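Local coordinates for protein packaging enzyme P4 (Pseudomonas phage phi13, PDB 4BLP) that probably hydrolyses nucleoside triphosphates as a hexameric RecA-like helicase that packages viral RNA into the phage procapsid, at residues V77-V90 against A198-V210. Numbering follows the deposited sequence.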
ATOM      1  N   VAL D  77      20.129  14.338 -17.388  1.00  7.54           N
ATOM      2  CA  VAL D  77      20.311  15.066 -18.640  1.00  8.55           C
ATOM      3  C   VAL D  77      21.853  15.185 -18.826  1.00 10.97           C
ATOM      4  O   VAL D  77      22.571  15.507 -17.857  1.00  9.47           O
ATOM      5  CB  VAL D  77      19.580  16.428 -18.729  1.00 13.71           C
ATOM      6  CG1 VAL D  77      19.980  17.344 -17.587  1.00 15.13           C
ATOM      7  CG2 VAL D  77      19.860  17.109 -20.091  1.00 13.76           C
ATOM      8  N   ASP D  78      22.357  14.866 -20.020  1.00  9.54           N
ATOM      9  CA  ASP D  78      23.792  15.047 -20.285  1.00  8.42           C
ATOM     10  C   ASP D  78      23.949  16.308 -21.135  1.00 12.56           C
ATOM     11  O   ASP D  78      23.482  16.361 -22.280  1.00 11.43           O
ATOM     12  CB  ASP D  78      24.426  13.813 -20.947  1.00  9.86           C
ATOM     13  CG  ASP D  78      25.962  13.977 -20.992  1.00 15.93           C
ATOM     14  OD1 ASP D  78      26.443  14.777 -21.801  1.00 14.80           O
ATOM     15  OD2 ASP D  78      26.655  13.439 -20.092  1.00 17.71           O
ATOM     16  N   LYS D  79      24.599  17.348 -20.557  1.00 11.00           N
ATOM     17  CA  LYS D  79      24.779  18.646 -21.219  1.00 10.37           C
ATOM     18  C   LYS D  79      25.633  18.553 -22.478  1.00 14.41           C
ATOM     19  O   LYS D  79      25.446  19.370 -23.378  1.00 13.99           O
ATOM     20  CB  LYS D  79      25.455  19.644 -20.239  1.00 10.66           C
ATOM     21  CG  LYS D  79      24.498  19.994 -19.091  1.00 12.68           C
ATOM     22  CD  LYS D  79      25.163  21.027 -18.142  1.00 22.39           C
ATOM     23  CE  LYS D  79      26.075  20.316 -17.175  1.00 43.53           C
ATOM     24  NZ  LYS D  79      26.851  21.279 -16.336  1.00 48.17           N
ATOM     25  N   ASP D  80      26.603  17.608 -22.529  1.00 10.57           N
ATOM     26  CA  ASP D  80      27.485  17.498 -23.684  1.00 11.74           C
ATOM     27  C   ASP D  80      26.766  16.777 -24.840  1.00 15.42           C
ATOM     28  O   ASP D  80      26.916  17.182 -26.015  1.00 13.51           O
ATOM     29  CB  ASP D  80      28.788  16.782 -23.318  1.00 12.81           C
ATOM     30  CG  ASP D  80      29.710  17.615 -22.456  1.00 14.35           C
ATOM     31  OD1 ASP D  80      29.380  18.802 -22.210  1.00 13.64           O
ATOM     32  OD2 ASP D  80      30.733  17.077 -22.011  1.00 16.19           O
ATOM     33  N   ALA D  81      26.011  15.709 -24.518  1.00 11.07           N
ATOM     34  CA  ALA D  81      25.200  15.039 -25.555  1.00  9.88           C
ATOM     35  C   ALA D  81      24.179  16.056 -26.094  1.00 12.25           C
ATOM     36  O   ALA D  81      23.988  16.162 -27.308  1.00 11.98           O
ATOM     37  CB  ALA D  81      24.496  13.812 -24.977  1.00 10.84           C
ATOM     38  N   LEU D  82      23.587  16.870 -25.184  1.00  9.30           N
ATOM     39  CA  LEU D  82      22.620  17.868 -25.604  1.00  9.73           C
ATOM     40  C   LEU D  82      23.241  18.918 -26.520  1.00 13.35           C
ATOM     41  O   LEU D  82      22.653  19.235 -27.556  1.00 12.44           O
ATOM     42  CB  LEU D  82      21.987  18.558 -24.376  1.00  9.70           C
ATOM     43  CG  LEU D  82      21.060  19.728 -24.706  1.00 12.91           C
ATOM     44  CD1 LEU D  82      19.813  19.252 -25.545  1.00 12.81           C
ATOM     45  CD2 LEU D  82      20.617  20.457 -23.396  1.00 14.32           C
ATOM     46  N   SER D  83      24.363  19.529 -26.098  1.00 11.52           N
ATOM     47  CA  SER D  83      24.948  20.605 -26.903  1.00 12.03           C
ATOM     48  C   SER D  83      25.446  20.071 -28.237  1.00 14.22           C
ATOM     49  O   SER D  83      25.210  20.724 -29.264  1.00 15.87           O
ATOM     50  CB  SER D  83      26.063  21.322 -26.127  1.00 15.86           C
ATOM     51  OG  SER D  83      27.107  20.400 -25.886  1.00 22.65           O
ATOM     52  N   THR D  84      26.079  18.882 -28.255  1.00 13.25           N
ATOM     53  CA  THR D  84      26.607  18.293 -29.496  1.00 14.45           C
ATOM     54  C   THR D  84      25.463  18.004 -30.496  1.00 14.19           C
ATOM     55  O   THR D  84      25.553  18.356 -31.682  1.00 14.00           O
ATOM     56  CB  THR D  84      27.375  16.965 -29.180  1.00 20.58           C
ATOM     57  OG1 THR D  84      28.527  17.314 -28.437  1.00 27.07           O
ATOM     58  CG2 THR D  84      27.852  16.235 -30.481  1.00 23.40           C
ATOM     59  N   LEU D  85      24.439  17.303 -30.032  1.00 11.49           N
ATOM     60  CA  LEU D  85      23.330  16.928 -30.908  1.00 11.81           C
ATOM     61  C   LEU D  85      22.482  18.142 -31.283  1.00 14.59           C
ATOM     62  O   LEU D  85      22.009  18.219 -32.407  1.00 13.40           O
ATOM     63  CB  LEU D  85      22.480  15.821 -30.246  1.00 10.89           C
ATOM     64  CG  LEU D  85      23.191  14.437 -30.130  1.00 16.83           C
ATOM     65  CD1 LEU D  85      22.256  13.416 -29.443  1.00 17.67           C
ATOM     66  CD2 LEU D  85      23.444  13.873 -31.508  1.00 22.33           C
ATOM     67  N   ALA D  86      22.320  19.122 -30.369  1.00 11.43           N
ATOM     68  CA  ALA D  86      21.556  20.317 -30.767  1.00 12.55           C
ATOM     69  C   ALA D  86      22.286  21.073 -31.891  1.00 15.13           C
ATOM     70  O   ALA D  86      21.640  21.625 -32.774  1.00 13.19           O
ATOM     71  CB  ALA D  86      21.351  21.231 -29.582  1.00 14.02           C
ATOM     72  N   ALA D  87      23.637  21.132 -31.837  1.00 12.54           N
ATOM     73  CA  ALA D  87      24.408  21.831 -32.892  1.00 13.40           C
ATOM     74  C   ALA D  87      24.211  21.101 -34.235  1.00 16.74           C
ATOM     75  O   ALA D  87      24.072  21.738 -35.299  1.00 15.98           O
ATOM     76  CB  ALA D  87      25.888  21.876 -32.518  1.00 14.24           C
ATOM     77  N   ALA D  88      24.198  19.748 -34.176  1.00 12.28           N
ATOM     78  CA  ALA D  88      23.944  18.927 -35.365  1.00 13.20           C
ATOM     79  C   ALA D  88      22.511  19.212 -35.900  1.00 16.27           C
ATOM     80  O   ALA D  88      22.338  19.358 -37.097  1.00 14.91           O
ATOM     81  CB  ALA D  88      24.116  17.443 -35.025  1.00 14.23           C
ATOM     82  N   LEU D  89      21.514  19.375 -35.011  1.00 12.51           N
ATOM     83  CA  LEU D  89      20.141  19.666 -35.436  1.00 11.23           C
ATOM     84  C   LEU D  89      20.058  21.053 -36.107  1.00 14.45           C
ATOM     85  O   LEU D  89      19.404  21.196 -37.155  1.00 12.56           O
ATOM     86  CB  LEU D  89      19.212  19.594 -34.224  1.00 10.09           C
ATOM     87  CG  LEU D  89      17.758  20.053 -34.405  1.00 12.17           C
ATOM     88  CD1 LEU D  89      17.040  19.215 -35.525  1.00 11.39           C
ATOM     89  CD2 LEU D  89      17.006  19.934 -33.060  1.00 11.21           C
ATOM     90  N   VAL D  90      20.749  22.069 -35.515  1.00 11.66           N
ATOM     91  CA  VAL D  90      20.804  23.428 -36.107  1.00 12.91           C
ATOM     92  C   VAL D  90      21.392  23.341 -37.543  1.00 18.04           C
ATOM     93  O   VAL D  90      20.925  24.007 -38.471  1.00 17.31           O
ATOM     94  CB  VAL D  90      21.656  24.388 -35.214  1.00 16.31           C
ATOM     95  CG1 VAL D  90      22.000  25.699 -35.936  1.00 17.87           C
ATOM     96  CG2 VAL D  90      20.948  24.685 -33.905  1.00 15.99           C
ATOM     97  N   ALA D 198      14.104  14.810 -24.089  1.00  8.13           N
ATOM     98  CA  ALA D 198      15.295  14.974 -24.919  1.00  8.60           C
ATOM     99  C   ALA D 198      14.938  15.748 -26.193  1.00 10.43           C
ATOM    100  O   ALA D 198      15.642  16.705 -26.553  1.00 10.38           O
ATOM    101  CB  ALA D 198      15.890  13.599 -25.260  1.00  9.10           C
ATOM    102  N   VAL D 199      13.840  15.348 -26.862  1.00  8.10           N
ATOM    103  CA  VAL D 199      13.423  16.002 -28.116  1.00  8.71           C
ATOM    104  C   VAL D 199      13.091  17.481 -27.826  1.00 10.24           C
ATOM    105  O   VAL D 199      13.503  18.362 -28.589  1.00  9.27           O
ATOM    106  CB  VAL D 199      12.235  15.242 -28.775  1.00  9.90           C
ATOM    107  CG1 VAL D 199      11.605  16.037 -29.915  1.00 10.58           C
ATOM    108  CG2 VAL D 199      12.732  13.897 -29.301  1.00  9.12           C
ATOM    109  N   ALA D 200      12.361  17.737 -26.735  1.00  8.39           N
ATOM    110  CA  ALA D 200      12.026  19.120 -26.339  1.00  8.44           C
ATOM    111  C   ALA D 200      13.276  19.951 -26.094  1.00  9.84           C
ATOM    112  O   ALA D 200      13.376  21.086 -26.600  1.00  9.29           O
ATOM    113  CB  ALA D 200      11.147  19.106 -25.079  1.00  8.17           C
ATOM    114  N   LEU D 201      14.215  19.423 -25.293  1.00  9.07           N
ATOM    115  CA  LEU D 201      15.455  20.169 -24.984  1.00  8.90           C
ATOM    116  C   LEU D 201      16.288  20.396 -26.242  1.00 10.85           C
ATOM    117  O   LEU D 201      16.878  21.466 -26.396  1.00 10.32           O
ATOM    118  CB  LEU D 201      16.288  19.425 -23.929  1.00  8.50           C
ATOM    119  CG  LEU D 201      15.584  19.358 -22.544  1.00  9.37           C
ATOM    120  CD1 LEU D 201      16.427  18.525 -21.561  1.00  9.93           C
ATOM    121  CD2 LEU D 201      15.380  20.821 -21.988  1.00  9.80           C
ATOM    122  N   LEU D 202      16.357  19.395 -27.137  1.00  9.46           N
ATOM    123  CA  LEU D 202      17.120  19.568 -28.389  1.00  8.73           C
ATOM    124  C   LEU D 202      16.522  20.672 -29.264  1.00 11.30           C
ATOM    125  O   LEU D 202      17.256  21.559 -29.741  1.00 11.61           O
ATOM    126  CB  LEU D 202      17.183  18.236 -29.160  1.00  8.51           C
ATOM    127  CG  LEU D 202      18.190  17.228 -28.587  1.00  9.33           C
ATOM    128  CD1 LEU D 202      17.834  15.770 -29.084  1.00  9.99           C
ATOM    129  CD2 LEU D 202      19.597  17.600 -29.016  1.00  9.24           C
ATOM    130  N   LEU D 203      15.214  20.643 -29.467  1.00  9.77           N
ATOM    131  CA  LEU D 203      14.528  21.653 -30.270  1.00  9.48           C
ATOM    132  C   LEU D 203      14.659  23.047 -29.651  1.00 11.60           C
ATOM    133  O   LEU D 203      14.975  23.983 -30.351  1.00 11.72           O
ATOM    134  CB  LEU D 203      13.050  21.289 -30.399  1.00  9.11           C
ATOM    135  CG  LEU D 203      12.774  20.133 -31.370  1.00 10.59           C
ATOM    136  CD1 LEU D 203      11.407  19.591 -31.117  1.00 11.51           C
ATOM    137  CD2 LEU D 203      12.959  20.578 -32.875  1.00 12.45           C
ATOM    138  N   ALA D 204      14.458  23.177 -28.334  1.00  9.66           N
ATOM    139  CA  ALA D 204      14.565  24.492 -27.681  1.00 10.10           C
ATOM    140  C   ALA D 204      16.007  25.017 -27.747  1.00 12.74           C
ATOM    141  O   ALA D 204      16.230  26.214 -28.007  1.00 12.80           O
ATOM    142  CB  ALA D 204      14.083  24.384 -26.235  1.00 10.66           C
ATOM    143  N   THR D 205      16.998  24.125 -27.560  1.00 10.11           N
ATOM    144  CA  THR D 205      18.419  24.516 -27.629  1.00  9.84           C
ATOM    145  C   THR D 205      18.743  24.988 -29.056  1.00 15.59           C
ATOM    146  O   THR D 205      19.566  25.921 -29.232  1.00 13.84           O
ATOM    147  CB  THR D 205      19.316  23.348 -27.162  1.00 12.35           C
ATOM    148  OG1 THR D 205      18.993  23.073 -25.782  1.00 12.21           O
ATOM    149  CG2 THR D 205      20.827  23.664 -27.242  1.00  9.97           C
ATOM    150  N   ALA D 206      18.079  24.349 -30.065  1.00 13.07           N
ATOM    151  CA  ALA D 206      18.224  24.697 -31.500  1.00 13.26           C
ATOM    152  C   ALA D 206      17.369  25.899 -31.903  1.00 17.90           C
ATOM    153  O   ALA D 206      17.192  26.161 -33.105  1.00 18.75           O
ATOM    154  CB  ALA D 206      17.875  23.492 -32.359  1.00 13.15           C
ATOM    155  N   ASP D 207      16.850  26.629 -30.907  1.00 14.67           N
ATOM    156  CA  ASP D 207      16.108  27.895 -31.037  1.00 15.57           C
ATOM    157  C   ASP D 207      14.714  27.754 -31.678  1.00 18.42           C
ATOM    158  O   ASP D 207      14.217  28.709 -32.287  1.00 18.18           O
ATOM    159  CB  ASP D 207      16.928  28.966 -31.818  1.00 19.76           C
ATOM    160  CG  ASP D 207      16.515  30.402 -31.506  1.00 38.47           C
ATOM    161  OD1 ASP D 207      15.982  30.646 -30.389  1.00 39.57           O
ATOM    162  OD2 ASP D 207      16.669  31.267 -32.393  1.00 46.74           O
ATOM    163  N   TYR D 208      14.075  26.579 -31.518  1.00 13.12           N
ATOM    164  CA  TYR D 208      12.689  26.398 -31.927  1.00 11.11           C
ATOM    165  C   TYR D 208      11.774  26.812 -30.790  1.00 13.42           C
ATOM    166  O   TYR D 208      12.059  26.500 -29.628  1.00 12.60           O
ATOM    167  CB  TYR D 208      12.392  24.913 -32.244  1.00 12.02           C
ATOM    168  CG  TYR D 208      12.974  24.413 -33.533  1.00 14.90           C
ATOM    169  CD1 TYR D 208      14.309  24.028 -33.615  1.00 17.09           C
ATOM    170  CD2 TYR D 208      12.184  24.276 -34.661  1.00 18.33           C
ATOM    171  CE1 TYR D 208      14.864  23.590 -34.818  1.00 20.16           C
ATOM    172  CE2 TYR D 208      12.718  23.809 -35.863  1.00 20.80           C
ATOM    173  CZ  TYR D 208      14.068  23.502 -35.944  1.00 22.93           C
ATOM    174  OH  TYR D 208      14.594  23.011 -37.118  1.00 23.41           O
ATOM    175  N   ARG D 209      10.636  27.432 -31.125  1.00 11.04           N
ATOM    176  CA  ARG D 209       9.579  27.628 -30.138  1.00 11.61           C
ATOM    177  C   ARG D 209       8.856  26.306 -30.131  1.00 13.40           C
ATOM    178  O   ARG D 209       8.161  25.994 -31.103  1.00 13.55           O
ATOM    179  CB  ARG D 209       8.620  28.797 -30.496  1.00 15.06           C
ATOM    180  CG  ARG D 209       7.386  28.853 -29.549  1.00 18.22           C
ATOM    181  CD  ARG D 209       7.740  29.062 -28.057  1.00 18.03           C
ATOM    182  NE  ARG D 209       8.473  30.318 -27.867  1.00 17.27           N
ATOM    183  CZ  ARG D 209       9.683  30.420 -27.335  1.00 24.67           C
ATOM    184  NH1 ARG D 209      10.275  29.354 -26.804  1.00 20.69           N
ATOM    185  NH2 ARG D 209      10.296  31.596 -27.289  1.00 19.35           N
ATOM    186  N   VAL D 210       9.044  25.527 -29.066  1.00 11.11           N
ATOM    187  CA  VAL D 210       8.491  24.173 -29.004  1.00 11.24           C
ATOM    188  C   VAL D 210       7.386  24.105 -27.970  1.00 14.25           C
ATOM    189  O   VAL D 210       7.522  24.605 -26.844  1.00 14.96           O
ATOM    190  CB  VAL D 210       9.622  23.102 -28.756  1.00 15.74           C
ATOM    191  CG1 VAL D 210      10.557  23.488 -27.622  1.00 15.95           C
ATOM    192  CG2 VAL D 210       9.051  21.699 -28.514  1.00 14.80           C
TER
HETATM  193  O   HOH W   1      17.213  22.972 -37.305  1.00 26.65           O
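Leu-202 enters the neighbouring helix as a knob into a hole, its side chain seated among Leu-82, Leu-85, Ala-86 and Leu-89, and the contact is a worked example of how two helices dock through small and branched residues. The axes of 79-90 and 198-205 come within 8.8 Å and cross at -60°. With chi1 at -77°, CG of Leu-202 lies beside its own backbone N, and the CD2 branch then reaches helix 79-90, ending 3.4 Å from Ala-86 N and 3.6 Å from Leu-85 CB. That amide already donates to Leu-82 O, so the methyl lies against a paired backbone group. Ala-86 CB presses on Thr-205 CG2 at 3.4 Å, a tight carbon pair. The threonine hydroxyl turns back to its own helix, Thr-205 OG1 donating to Leu-201 O at 2.7 Å. It and the Thr-205 amide reach that oxygen from opposite faces of its carbonyl plane, so two bonds grip it. CD1 and CD2 of Leu-82 both lie 3.9 Å from Thr-205 OG1. Leu-89 CD2 meets Leu-203 CD2, and Phe-99 of helix 95-101 covers both leucines.

Toward the end of helix 198-205 the packing gives way to a more open margin. Exposed Val-90 lays CG2 on partly exposed Ala-206, and past the Schellman turn at Asp-207 a water donates to Leu-89 O and hydrogen-bonds Tyr-208 OH. Direct contact is thus apolar, the Thr-205 hydroxyl and Ala-86 amide bonding within their own helices, which implies that shape complementarity chiefly joins helix 79-91, following strand 73-78 of the small antiparallel sheet, to helix 193-205 of the P-loop NTPase core.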